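Local atomic coordinates of nird-like protein (Hydrogenobacter thermophilus, PDB entry 4CH7), a protein that catalyses the decarboxylation of siroheme to 12,18-didecarboxysiroheme, a step in the biosynthesis of heme d1. Residues M236-V241 against N274-M279; V137-K142 against V259-Q264; E286-A291 against L305-R310. One frame throughout, in Å; residues are numbered along the deposited sequence.

Contact 1 of 3, residues M236-V241 against N274-M279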
# COMPACT_ATOMS: atom_id res chain seq x y z
N MSE A 236 0.65 9.87 12.29
CA MSE A 236 -0.58 9.11 12.18
C MSE A 236 -1.48 9.58 13.31
O MSE A 236 -1.19 9.31 14.48
CB MSE A 236 -0.30 7.61 12.30
CG MSE A 236 -1.51 6.77 12.67
SE MSE A 236 -1.06 4.89 12.83
CE MSE A 236 -0.43 4.60 11.02
N SER A 237 -2.53 10.32 12.97
CA SER A 237 -3.50 10.72 13.98
C SER A 237 -4.54 9.62 14.11
O SER A 237 -5.08 9.14 13.10
CB SER A 237 -4.17 12.04 13.59
OG SER A 237 -5.01 11.88 12.47
N VAL A 238 -4.80 9.19 15.33
CA VAL A 238 -5.80 8.15 15.57
C VAL A 238 -6.96 8.71 16.39
O VAL A 238 -6.74 9.46 17.35
CB VAL A 238 -5.19 6.90 16.24
CG1 VAL A 238 -4.17 6.26 15.31
CG2 VAL A 238 -4.54 7.25 17.57
N TRP A 239 -8.18 8.36 16.01
CA TRP A 239 -9.36 8.96 16.62
C TRP A 239 -10.39 7.91 17.03
O TRP A 239 -10.59 6.91 16.33
CB TRP A 239 -10.01 9.94 15.64
CG TRP A 239 -9.04 10.96 15.10
CD1 TRP A 239 -8.13 10.78 14.11
CD2 TRP A 239 -8.91 12.32 15.53
NE1 TRP A 239 -7.42 11.94 13.90
CE2 TRP A 239 -7.89 12.91 14.75
CE3 TRP A 239 -9.55 13.11 16.49
CZ2 TRP A 239 -7.49 14.24 14.92
CZ3 TRP A 239 -9.16 14.42 16.65
CH2 TRP A 239 -8.14 14.98 15.87
N GLU A 240 -11.04 8.14 18.16
CA GLU A 240 -12.19 7.34 18.54
C GLU A 240 -13.46 8.09 18.14
O GLU A 240 -13.78 9.14 18.70
CB GLU A 240 -12.20 7.05 20.04
CG GLU A 240 -13.37 6.18 20.49
CD GLU A 240 -13.30 5.83 21.96
OE1 GLU A 240 -12.18 5.74 22.50
OE2 GLU A 240 -14.37 5.65 22.57
N VAL A 241 -14.16 7.55 17.15
CA VAL A 241 -15.33 8.20 16.58
C VAL A 241 -16.51 7.24 16.56
O VAL A 241 -16.35 6.08 16.18
CB VAL A 241 -15.05 8.68 15.14
CG1 VAL A 241 -16.23 9.46 14.59
CG2 VAL A 241 -13.79 9.52 15.09
N ASN A 274 -10.73 4.03 16.07
CA ASN A 274 -11.29 3.43 14.86
C ASN A 274 -11.08 4.28 13.61
O ASN A 274 -11.32 3.82 12.49
CB ASN A 274 -12.78 3.12 15.05
CG ASN A 274 -13.59 4.34 15.47
OD1 ASN A 274 -13.06 5.27 16.06
ND2 ASN A 274 -14.88 4.32 15.16
N LEU A 275 -10.64 5.52 13.79
CA LEU A 275 -10.35 6.39 12.64
C LEU A 275 -8.88 6.81 12.61
O LEU A 275 -8.37 7.40 13.56
CB LEU A 275 -11.26 7.62 12.63
CG LEU A 275 -11.05 8.58 11.45
CD1 LEU A 275 -11.15 7.85 10.13
CD2 LEU A 275 -12.06 9.71 11.49
N PHE A 276 -8.22 6.49 11.50
CA PHE A 276 -6.82 6.85 11.30
C PHE A 276 -6.74 7.94 10.24
O PHE A 276 -7.40 7.84 9.20
CB PHE A 276 -5.99 5.64 10.86
CG PHE A 276 -5.77 4.60 11.94
CD1 PHE A 276 -6.67 4.44 12.98
CD2 PHE A 276 -4.65 3.78 11.89
CE1 PHE A 276 -6.47 3.48 13.97
CE2 PHE A 276 -4.44 2.82 12.87
CZ PHE A 276 -5.35 2.67 13.91
N ALA A 277 -5.94 8.97 10.49
CA ALA A 277 -5.76 10.04 9.51
C ALA A 277 -4.31 10.49 9.47
O ALA A 277 -3.82 11.11 10.41
CB ALA A 277 -6.68 11.21 9.81
N MSE A 278 -3.64 10.20 8.36
CA MSE A 278 -2.25 10.61 8.19
C MSE A 278 -2.15 12.12 8.10
O MSE A 278 -2.72 12.74 7.20
CB MSE A 278 -1.64 9.97 6.94
CG MSE A 278 -1.70 8.45 6.89
SE MSE A 278 -1.01 7.59 8.50
CE MSE A 278 -2.70 7.18 9.34
N MSE A 279 -1.44 12.72 9.05
CA MSE A 279 -1.22 14.16 9.03
C MSE A 279 0.23 14.47 8.70
O MSE A 279 1.13 13.67 8.95
CB MSE A 279 -1.62 14.80 10.36
CG MSE A 279 -3.12 14.91 10.60
SE MSE A 279 -3.53 15.51 12.40
CE MSE A 279 -5.46 15.53 12.29

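Contact 2 of 3, residues V137-K142 against V259-Q264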
# COMPACT_ATOMS: atom_id res chain seq x y z
N VAL A 137 -6.88 -2.19 8.88
CA VAL A 137 -7.50 -0.94 8.48
C VAL A 137 -7.99 -1.00 7.04
O VAL A 137 -7.50 -1.80 6.24
CB VAL A 137 -6.54 0.24 8.65
CG1 VAL A 137 -6.11 0.37 10.10
CG2 VAL A 137 -5.32 0.08 7.76
N VAL A 138 -8.97 -0.16 6.72
CA VAL A 138 -9.47 -0.04 5.36
C VAL A 138 -9.33 1.42 4.94
O VAL A 138 -9.71 2.32 5.69
CB VAL A 138 -10.95 -0.43 5.27
CG1 VAL A 138 -11.34 -0.69 3.82
CG2 VAL A 138 -11.23 -1.66 6.11
N ARG A 139 -8.78 1.66 3.76
CA ARG A 139 -8.59 3.02 3.27
C ARG A 139 -9.94 3.71 3.06
O ARG A 139 -10.85 3.13 2.48
CB ARG A 139 -7.81 3.03 1.96
CG ARG A 139 -6.72 4.09 1.88
CD ARG A 139 -7.11 5.24 0.96
NE ARG A 139 -5.95 5.70 0.19
CZ ARG A 139 -5.74 5.38 -1.08
NH1 ARG A 139 -6.61 4.63 -1.74
NH2 ARG A 139 -4.66 5.83 -1.70
N LEU A 140 -10.06 4.94 3.55
CA LEU A 140 -11.25 5.73 3.29
C LEU A 140 -11.06 6.54 2.00
O LEU A 140 -10.61 7.68 2.04
CB LEU A 140 -11.59 6.66 4.46
CG LEU A 140 -12.20 6.00 5.70
CD1 LEU A 140 -12.70 7.06 6.68
CD2 LEU A 140 -13.33 5.08 5.31
N PHE A 141 -11.38 5.92 0.87
CA PHE A 141 -11.34 6.60 -0.41
C PHE A 141 -12.68 7.30 -0.65
O PHE A 141 -13.44 6.92 -1.53
CB PHE A 141 -11.05 5.61 -1.54
N LYS A 142 -12.94 8.31 0.18
CA LYS A 142 -14.18 9.08 0.10
C LYS A 142 -14.07 10.35 0.93
O LYS A 142 -13.53 10.34 2.04
CB LYS A 142 -15.36 8.24 0.58
N VAL A 259 -3.65 16.92 5.63
CA VAL A 259 -4.28 15.60 5.79
C VAL A 259 -4.25 14.81 4.49
O VAL A 259 -4.79 15.26 3.47
CB VAL A 259 -5.73 15.72 6.28
CG1 VAL A 259 -6.42 14.36 6.23
CG2 VAL A 259 -5.79 16.30 7.68
N SER A 260 -3.62 13.64 4.52
CA SER A 260 -3.57 12.77 3.35
C SER A 260 -4.53 11.59 3.51
O SER A 260 -5.75 11.77 3.55
CB SER A 260 -2.15 12.27 3.11
OG SER A 260 -1.56 11.78 4.31
N HIS A 261 -3.98 10.38 3.60
CA HIS A 261 -4.79 9.17 3.66
C HIS A 261 -5.57 9.03 4.96
O HIS A 261 -5.07 9.35 6.04
CB HIS A 261 -3.93 7.93 3.45
CG HIS A 261 -3.20 7.93 2.14
ND1 HIS A 261 -3.84 7.75 0.93
CD2 HIS A 261 -1.89 8.09 1.85
CE1 HIS A 261 -2.95 7.80 -0.04
NE2 HIS A 261 -1.76 8.01 0.49
N CYS A 262 -6.80 8.53 4.85
CA CYS A 262 -7.61 8.20 6.01
C CYS A 262 -7.96 6.71 5.97
O CYS A 262 -8.22 6.16 4.90
CB CYS A 262 -8.88 9.04 6.07
SG CYS A 262 -8.57 10.80 6.34
N TYR A 263 -7.95 6.08 7.14
CA TYR A 263 -8.27 4.67 7.24
C TYR A 263 -9.27 4.47 8.36
O TYR A 263 -9.37 5.31 9.26
CB TYR A 263 -7.02 3.84 7.53
CG TYR A 263 -5.88 4.08 6.57
CD1 TYR A 263 -4.97 5.11 6.79
CD2 TYR A 263 -5.70 3.27 5.46
CE1 TYR A 263 -3.92 5.33 5.92
CE2 TYR A 263 -4.65 3.49 4.58
CZ TYR A 263 -3.77 4.52 4.82
OH TYR A 263 -2.73 4.74 3.95
N GLN A 264 -10.01 3.37 8.31
CA GLN A 264 -10.90 3.03 9.41
C GLN A 264 -10.77 1.56 9.78
O GLN A 264 -10.37 0.72 8.96
CB GLN A 264 -12.35 3.37 9.07
CG GLN A 264 -12.94 2.56 7.92
CD GLN A 264 -14.44 2.67 7.86
OE1 GLN A 264 -15.10 2.87 8.88
NE2 GLN A 264 -15.00 2.55 6.66

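Contact 3 of 3, residues E286-A291 against L305-R310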
# COMPACT_ATOMS: atom_id res chain seq x y z
N GLU A 286 2.41 22.42 14.59
CA GLU A 286 1.48 22.77 13.53
C GLU A 286 0.42 21.67 13.35
O GLU A 286 -0.76 21.96 13.19
CB GLU A 286 2.24 22.99 12.22
CG GLU A 286 1.35 23.31 11.03
CD GLU A 286 2.13 23.45 9.74
OE1 GLU A 286 3.30 23.89 9.79
OE2 GLU A 286 1.58 23.10 8.68
N ILE A 287 0.87 20.42 13.37
CA ILE A 287 -0.03 19.27 13.30
C ILE A 287 -0.94 19.24 14.53
O ILE A 287 -2.14 18.99 14.42
CB ILE A 287 0.75 17.95 13.16
CG1 ILE A 287 1.35 17.81 11.76
CG2 ILE A 287 -0.14 16.75 13.46
CD1 ILE A 287 2.25 16.61 11.59
N LYS A 288 -0.35 19.49 15.70
CA LYS A 288 -1.09 19.54 16.96
C LYS A 288 -2.25 20.52 16.88
O LYS A 288 -3.36 20.22 17.33
CB LYS A 288 -0.17 19.92 18.12
CG LYS A 288 0.69 18.77 18.66
CD LYS A 288 1.45 19.20 19.90
CE LYS A 288 2.30 18.06 20.46
NZ LYS A 288 3.11 18.49 21.63
N LEU A 289 -1.99 21.70 16.31
CA LEU A 289 -3.02 22.72 16.11
C LEU A 289 -4.17 22.17 15.26
O LEU A 289 -5.33 22.29 15.64
CB LEU A 289 -2.41 23.95 15.43
CG LEU A 289 -1.99 25.11 16.33
CD1 LEU A 289 -1.20 24.62 17.53
CD2 LEU A 289 -1.18 26.14 15.55
N LEU A 290 -3.82 21.58 14.12
CA LEU A 290 -4.80 21.00 13.20
C LEU A 290 -5.65 19.93 13.89
O LEU A 290 -6.86 19.87 13.69
CB LEU A 290 -4.09 20.41 11.98
CG LEU A 290 -4.90 19.54 11.03
CD1 LEU A 290 -6.09 20.30 10.47
CD2 LEU A 290 -4.03 19.01 9.89
N ALA A 291 -5.00 19.09 14.69
CA ALA A 291 -5.70 18.04 15.43
C ALA A 291 -6.63 18.63 16.48
O ALA A 291 -7.77 18.19 16.63
CB ALA A 291 -4.70 17.10 16.07
N LEU A 305 -1.72 11.62 18.74
CA LEU A 305 -0.86 11.94 17.61
C LEU A 305 0.41 11.09 17.65
O LEU A 305 1.28 11.31 18.50
CB LEU A 305 -0.51 13.43 17.58
CG LEU A 305 -1.69 14.38 17.36
CD1 LEU A 305 -1.24 15.83 17.32
CD2 LEU A 305 -2.44 14.01 16.09
N LEU A 306 0.50 10.13 16.74
CA LEU A 306 1.66 9.25 16.68
C LEU A 306 2.63 9.75 15.61
O LEU A 306 2.56 9.34 14.45
CB LEU A 306 1.24 7.80 16.41
CG LEU A 306 0.57 7.03 17.55
CD1 LEU A 306 -0.87 7.47 17.77
CD2 LEU A 306 0.62 5.53 17.28
N PHE A 307 3.53 10.64 16.01
CA PHE A 307 4.47 11.25 15.08
C PHE A 307 5.52 10.27 14.58
O PHE A 307 6.07 9.49 15.35
CB PHE A 307 5.17 12.45 15.74
CG PHE A 307 4.26 13.61 16.02
CD1 PHE A 307 4.06 14.59 15.06
CD2 PHE A 307 3.60 13.72 17.23
CE1 PHE A 307 3.22 15.67 15.31
CE2 PHE A 307 2.76 14.80 17.49
CZ PHE A 307 2.57 15.77 16.52
N SER A 308 5.78 10.31 13.28
CA SER A 308 6.84 9.51 12.68
C SER A 308 8.19 10.18 12.94
O SER A 308 8.48 11.25 12.40
CB SER A 308 6.61 9.36 11.17
OG SER A 308 7.80 9.00 10.50
N THR A 309 9.00 9.56 13.79
CA THR A 309 10.31 10.12 14.14
C THR A 309 11.45 9.39 13.44
O THR A 309 12.60 9.82 13.49
CB THR A 309 10.53 10.13 15.67
OG1 THR A 309 10.32 8.82 16.20
CG2 THR A 309 9.57 11.10 16.34
N ARG A 310 11.12 8.27 12.79
CA ARG A 310 12.07 7.52 11.98
C ARG A 310 11.37 6.72 10.89
O ARG A 310 10.26 6.22 11.09
CB ARG A 310 12.90 6.56 12.85
CG ARG A 310 14.16 7.16 13.45
CD ARG A 310 15.23 6.12 13.71
NE ARG A 310 15.81 5.62 12.46
CZ ARG A 310 16.94 4.92 12.39
NH1 ARG A 310 17.62 4.63 13.49
NH2 ARG A 310 17.39 4.50 11.22

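Contact 1 of 3, residues M236-V241 against N274-M279
The carbonyl oxygen of Ala-277 is gripped twice by Ser-237. Ser-237 OG lies 2.5 Å from Ala-277 O, in the carbonyl plane and on a lone pair, while Ser-237 N, 3.0 Å from that oxygen, stands above the plane. With chi1 at 69°, OG sits between the backbone N and the carbonyl carbon, where it reaches Ala-277 O. Trp-239 NE1, with Ser-237 OG close to its indole plane, donates to the hydroxyl over 2.8 Å, so OG passes a hydrogen bond on from the indole to the carbonyl and its rotation is fixed. Next to NE1, at the edge of the indole, the extended chain of Met-279 brings Met-279 CE to 3.6 Å from Trp-239 CZ2.

The opposite face of the sheet carries Val-238, Phe-276, Met-236 and Met-278. Val-238 CG1 sits almost centrally over one face of the Phe-276 ring, a CH-pi contact with the methyl 3.8 Å from the ring centroid. The selenium of Met-236 approaches the same ring obliquely in a Met-aromatic contact, and Met-236 CG packs against Met-278 CE.

Where the strand pair ends, the Asn-274 amide reads the backbone of Val-241 with both ends: OD1 takes the bond from Val-241 N on a lone pair, and ND2 gives one to Val-241 O, nearly straight at 164°. Trp-239 O accepts from both Asn-274 N and Leu-275 N. Asn-274 and Leu-275 together face Trp-239, a classic beta bulge at the end of the antiparallel pair of strands 233-239 and 275-281 in the beta-barrel, within the AsnC-like ligand-binding domain, and Met-236 lies about 8 Å, side chain to side chain, from His-93, the inferred active-site residue.

Contact 2 of 3, residues V137-K142 against V259-Q264
Val-138 and Gln-264 form an antiparallel hydrogen-bonded pair, joined by Val-138 N to Gln-264 O and Gln-264 N to Val-138 O, both 2.8 Å. Arg-139 and Tyr-263 follow as a non-hydrogen-bonded pair, their CA atoms 4.3 Å apart. A third backbone bond, Leu-140 N to Cys-262 O at 2.6 Å, is almost straight (171°), although its donor is tilted from the carbonyl plane. The end-to-end directions of the touching parts differ by 120°, so the chains diverge quickly from this short pairing.

Arg-139 CG lies 3.5 Å from Tyr-263 CE2; beyond it, bends at chi2 and chi3 carry the guanidinium to His-261. There Arg-139 NE, with its partner in the guanidinium plane, donates to His-261 ND1 over 3.0 Å; the donor is tilted 34° from the imidazole plane.

Strands 132-139 and 259-264 belong to the two AsnC-like domains of the chain, and their pairing is one of the two places where strands of the two domains meet in the closed antiparallel barrel. Two residues before Arg-139 in the chain, Val-137 CB packs on Tyr-263 CB at 3.8 Å, and Val-137 CG2 reaches the ring obliquely. Replacing Tyr-263 by an alanine would probably leave the aliphatic part of Arg-139 without its support, so that the guanidinium could turn more freely away from His-261.

On the other face of the sheet, Leu-140 CB touches Cys-262 CB, and the Leu-140 side chain crosses the extended one of Gln-264 at about a right angle, Leu-140 CD2 being 3.6 Å from Gln-264 CG. Leu-140 also touches Leu-275 of strand 275-281, and Gln-264 touches Ile-246 of helix 246-254.

Contact 3 of 3, residues E286-A291 against L305-R310
A helix packed on the barrel sheet, as in the alpha/beta barrels of AsnC-like ligand-binding domains, makes this contact: helix 286-291 runs roughly antiparallel to strand 305-310, at 153°, with the segment axes 10.5 Å apart. The interface is wholly apolar. Leu-305 is central, both its methyls touching the helix. Leu-305 CD1 lies against the Lys-288 backbone, 3.7 Å from Lys-288 CA, and also touches CG of that side chain; Leu-305 CD2 meets Ala-291 CB at 3.8 Å.

Phe-307 reaches the helix with the outer end of its ring. Ile-287 slides past it in the opposite direction, Ile-287 CD1 coming obliquely to 4.0 Å from Phe-307 CE1. Ile-287 CG2, anti to the backbone N, is turned to both Leu-305 CD1 and Phe-307 CE1. Lys-288 meets the ring at its edge, Lys-288 CG being 4.1 Å from Phe-307 CZ, and contributes only its aliphatic part here.

Strands 233-239 and 275-281 continue the surface under the helix: Ala-291 touches Trp-239, Ile-287 and Leu-305 both touch Met-279, and Phe-307 rests on Ala-235.

In the fold
Contacts 1 and 3 are buried, whereas contact 2 lies at the surface. Contacts 1 and 2 are strand pairings that meet through neighbouring strands 259-264 and 275-281, where Phe-276 O and Tyr-263 N probably hydrogen-bond. Contact 1 also adjoins contact 3: Met-236 N lies 2.9 Å from Leu-306 O, a probable hydrogen bond, and Ser-237 CB packs on Leu-305 CD2. The chemistry follows position: buried polar groups satisfied by one another beside apolar packing in contact 1, a charged side chain meeting imidazole in contact 2, and hydrocarbon alone in contact 3. Contact 2 links two AsnC-like domains; the others lie within the second.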